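2-methyl-aconitate isomerase (Shewanella oneidensis, PDB 5K87) interconverts the cis and trans forms of 2-methyl-aconitate by base-catalysed proton abstraction, a step in propionate breakdown through the 2-methylcitrate cycle. Local coordinates at residues Ala321-Gly324 against Thr325-Val328; Gly107-Gly110 against Asn111-Ala114. The protein carries 1 engineered substitution. All blocks are in the same frame, centred on the assembly; numbering follows the deposited sequence.

Contact 1 (Ala321-Gly324 against Thr325-Val328); sequences AMMG and TAAV. With MLI (malonate ion), chain D.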
loop_
_atom_site.group_PDB
_atom_site.type_symbol
_atom_site.label_atom_id
_atom_site.label_comp_id
_atom_site.label_asym_id
_atom_site.label_seq_id
_atom_site.Cartn_x
_atom_site.Cartn_y
_atom_site.Cartn_z
ATOM N N ALA A 321 6.625 9.031 -9.035
ATOM C CA ALA A 321 8.015 9.301 -9.389
ATOM C C ALA A 321 8.099 9.261 -10.913
ATOM O O ALA A 321 7.512 10.113 -11.574
ATOM C CB ALA A 321 8.947 8.297 -8.720
ATOM N N MET A 322 8.787 8.280 -11.484
ATOM C CA MET A 322 8.674 8.046 -12.924
ATOM C C MET A 322 8.778 6.556 -13.230
ATOM O O MET A 322 9.631 5.846 -12.670
ATOM C CB MET A 322 9.724 8.834 -13.724
ATOM C CG MET A 322 9.532 8.760 -15.238
ATOM S SD MET A 322 7.902 9.313 -15.798
ATOM C CE MET A 322 7.910 10.993 -15.183
ATOM N N MET A 323 7.898 6.070 -14.099
ATOM C CA MET A 323 8.009 4.698 -14.578
ATOM C C MET A 323 9.346 4.534 -15.305
ATOM O O MET A 323 9.782 5.428 -16.045
ATOM C CB MET A 323 6.854 4.365 -15.524
ATOM C CG MET A 323 5.473 4.498 -14.908
ATOM S SD MET A 323 4.749 6.146 -15.106
ATOM C CE MET A 323 4.264 6.121 -16.827
ATOM N N GLY A 324 10.010 3.404 -15.103
ATOM C CA GLY A 324 11.284 3.170 -15.759
ATOM C C GLY A 324 11.159 3.125 -17.271
ATOM O O GLY A 324 12.037 3.616 -18.004
ATOM N N THR A 325 10.069 2.538 -17.755
ATOM C CA THR A 325 9.811 2.530 -19.195
ATOM C C THR A 325 9.649 3.943 -19.752
ATOM O O THR A 325 10.195 4.274 -20.820
ATOM C CB THR A 325 8.557 1.738 -19.525
ATOM O OG1 THR A 325 7.490 2.233 -18.712
ATOM C CG2 THR A 325 8.771 0.248 -19.258
ATOM N N ALA A 326 8.904 4.779 -19.034
ATOM C CA ALA A 326 8.714 6.155 -19.456
ATOM C C ALA A 326 10.030 6.916 -19.392
ATOM O O ALA A 326 10.264 7.796 -20.217
ATOM C CB ALA A 326 7.663 6.828 -18.608
ATOM N N ALA A 327 10.897 6.584 -18.439
ATOM C CA ALA A 327 12.213 7.200 -18.371
ATOM C C ALA A 327 13.021 6.893 -19.635
ATOM O O ALA A 327 13.732 7.760 -20.139
ATOM C CB ALA A 327 12.963 6.761 -17.113
ATOM N N VAL A 328 12.916 5.665 -20.138
ATOM C CA VAL A 328 13.526 5.316 -21.412
ATOM C C VAL A 328 12.936 6.156 -22.551
ATOM O O VAL A 328 13.677 6.660 -23.401
ATOM C CB VAL A 328 13.373 3.824 -21.721
ATOM C CG1 VAL A 328 13.788 3.521 -23.156
ATOM C CG2 VAL A 328 14.181 3.001 -20.715
HETATM C C1 MLI D . 6.498 1.051 -13.902
HETATM C C2 MLI D . 7.873 1.015 -14.544
HETATM C C3 MLI D . 6.613 1.438 -12.447
HETATM O O6 MLI D . 7.982 0.825 -15.787
HETATM O O7 MLI D . 8.905 1.163 -13.831
HETATM O O8 MLI D . 6.352 0.591 -11.543
HETATM O O9 MLI D . 6.986 2.600 -12.141
#
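Two methionines close on one small side chain at the start of helix 324-334: Ala326 CB touches Met322 SD at 3.8 Å and Met323 CE at 3.9 Å. Both methionines fold back on themselves, bent at the second and third torsions. Met322 starts with CG anti to the backbone N (chi1 -173°), which brings SD alongside Ala326 CB; the side chain also packs on Val310 and Ala312 of strand 308-314. Met323 starts anti to its own carbonyl carbon, and its CB lies over a face of the malonate carboxylate, 3.6 Å from C2.

The backbone supplies the polar part. Met323 is the N-cap residue, and its O accepts the amide of Ala327 at 2.9 Å from Ala327 N; the next bond of the helix joins Val328 N to Gly324 O. Such a helix start leaves its first N-H groups without partners within the helix, and a buried anion is a classic taker, consistent with the arrangement in diaminopimelate epimerase, whose clan includes PrpF.

Gly324 N donates to malonate O7 at 2.8 Å with an N-H...O angle of 163°. Thr325 N points almost straight at O6 (173°), but at 3.3 Å from N to O6 the bond is weak. Thr325 CG2 lies 3.6 Å from the same O6. By inference Met323 holds a proton donor/acceptor position, but a thioether suits that role poorly; CB and CG are what pack on malonate.

Contact 2 (Gly107-Gly110 against Asn111-Ala114); sequences GNCG and NLTA. With MLI (malonate ion), chain D.
Cys109 and Asn111 approach one flat carboxylate of the malonate in different ways. The sulfur of Cys109 lies over a face, with SG 3.4 Å from C2 and almost on the perpendicular through it; Met323 CB lies over the other. The carboxamide of Asn111 comes in tilted from the plane, on the side away from the sulfur: ND2 reaches O7 in a weak bond of 2.9 Å and the second carboxylate, at O9, in one of 3.1 Å. Two backbone amides, Gly110 N on O6 and Asn111 N on O7, each at 2.8 Å, are tilted to the sulfur's side. Residue 111 thus grips O7 twice, with main chain and side chain. Its OD1 is fixed as well, accepting from Arg384 and Thr23 N. A leucine here would probably leave O9 short of a donor, Arg384 and Met322 O without their amide partner, and malonate freer to turn.

Cys109, a probable proton donor or acceptor, has SG anti to the backbone N (chi1 179°), which lays the sulfur beneath the following turn. There Leu112 N makes a weak bond to SG at 3.6 Å, and Leu112 CG packs against the same atom. The type I beta turn from Gly110 to Thr113 is closed by Thr113 N on Gly110 O, the donor standing well above the carbonyl plane. One water joins Gly110 O, Asn111 O and Ala114 N where the turn runs into helix 113-122. Strand 89-96 packs on this loop-helix junction through Tyr91 and Phe93, strand 179-184 lies against Asn108, Thr113 and Ala114, and strands 24-30 and 75-81 flank Leu112.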
loop_
_atom_site.group_PDB
_atom_site.type_symbol
_atom_site.label_atom_id
_atom_site.label_comp_id
_atom_site.label_asym_id
_atom_site.label_seq_id
_atom_site.Cartn_x
_atom_site.Cartn_y
_atom_site.Cartn_z
ATOM N N GLY A 107 3.192 -4.632 -21.586
ATOM C CA GLY A 107 4.344 -3.776 -21.383
ATOM C C GLY A 107 5.402 -4.329 -20.454
ATOM O O GLY A 107 5.204 -5.338 -19.766
ATOM N N ASN A 108 6.534 -3.645 -20.429
ATOM C CA ASN A 108 7.608 -3.915 -19.488
ATOM C C ASN A 108 7.390 -3.102 -18.210
ATOM O O ASN A 108 6.543 -2.202 -18.165
ATOM C CB ASN A 108 8.931 -3.526 -20.171
ATOM C CG ASN A 108 10.154 -3.798 -19.329
ATOM O OD1 ASN A 108 10.174 -4.704 -18.496
ATOM N ND2 ASN A 108 11.203 -3.022 -19.568
ATOM N N CYS A 109 8.136 -3.453 -17.169
ATOM C CA CYS A 109 8.297 -2.588 -16.013
ATOM C C CYS A 109 9.776 -2.279 -15.869
ATOM O O CYS A 109 10.589 -3.171 -15.620
ATOM C CB CYS A 109 7.780 -3.232 -14.731
ATOM S SG CYS A 109 8.031 -2.123 -13.322
ATOM N N GLY A 110 10.138 -1.017 -16.038
ATOM C CA GLY A 110 11.529 -0.617 -15.993
ATOM C C GLY A 110 12.112 -0.609 -14.599
ATOM O O GLY A 110 13.264 -1.000 -14.410
ATOM N N ASN A 111 11.339 -0.156 -13.621
ATOM C CA ASN A 111 11.831 -0.112 -12.251
ATOM C C ASN A 111 12.173 -1.486 -11.708
ATOM O O ASN A 111 13.136 -1.637 -10.956
ATOM C CB ASN A 111 10.849 0.597 -11.333
ATOM C CG ASN A 111 11.052 2.091 -11.339
ATOM O OD1 ASN A 111 12.113 2.580 -10.941
ATOM N ND2 ASN A 111 10.053 2.835 -11.803
ATOM N N LEU A 112 11.391 -2.494 -12.072
ATOM C CA LEU A 112 11.638 -3.825 -11.545
ATOM C C LEU A 112 12.784 -4.548 -12.253
ATOM O O LEU A 112 13.196 -5.618 -11.807
ATOM C CB LEU A 112 10.369 -4.672 -11.571
ATOM C CG LEU A 112 9.282 -4.247 -10.575
ATOM C CD1 LEU A 112 8.152 -5.266 -10.598
ATOM C CD2 LEU A 112 9.822 -4.072 -9.154
ATOM N N THR A 113 13.338 -3.969 -13.318
ATOM C CA THR A 113 14.406 -4.634 -14.057
ATOM C C THR A 113 15.635 -4.976 -13.189
ATOM O O THR A 113 16.204 -6.055 -13.308
ATOM C CB THR A 113 14.790 -3.816 -15.307
ATOM O OG1 THR A 113 13.725 -3.900 -16.268
ATOM C CG2 THR A 113 16.057 -4.348 -15.928
ATOM N N ALA A 114 16.043 -4.066 -12.309
ATOM C CA ALA A 114 17.156 -4.368 -11.403
ATOM C C ALA A 114 16.838 -5.565 -10.497
ATOM O O ALA A 114 17.696 -6.403 -10.214
ATOM C CB ALA A 114 17.496 -3.150 -10.554
HETATM C C1 MLI D . 6.498 1.051 -13.902
HETATM C C2 MLI D . 7.873 1.015 -14.544
HETATM C C3 MLI D . 6.613 1.438 -12.447
HETATM O O6 MLI D . 7.982 0.825 -15.787
HETATM O O7 MLI D . 8.905 1.163 -13.831
HETATM O O8 MLI D . 6.352 0.591 -11.543
HETATM O O9 MLI D . 6.986 2.600 -12.141
HETATM O O HOH W 1 15.366 -1.246 -12.345
#

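Overall arrangement
Contact 1 and contact 2 illustrate how the start of helix 324-334 and the turn leading into helix 113-122, far apart in sequence, can build one anion site. Their centres lie 9 Å apart, with the malonate between. Cys109, a probable proton donor or acceptor, and Met323, at the position assigned the matching role by inference, take opposite faces of the same carboxylate. Helix start and turn each send one amide to O6 and one to O7, that of Thr325 weakly, the two pairs arriving from opposite sides of its plane. The segments also meet directly: Asn111 ND2 lies 3.2 Å from Met322 O in a probable hydrogen bond, and Thr325 CG2 packs 3.5 Å from Asn108 O. Ser24 and His319, both substrate-binding residues, add further hydrogen bonds to the ligand.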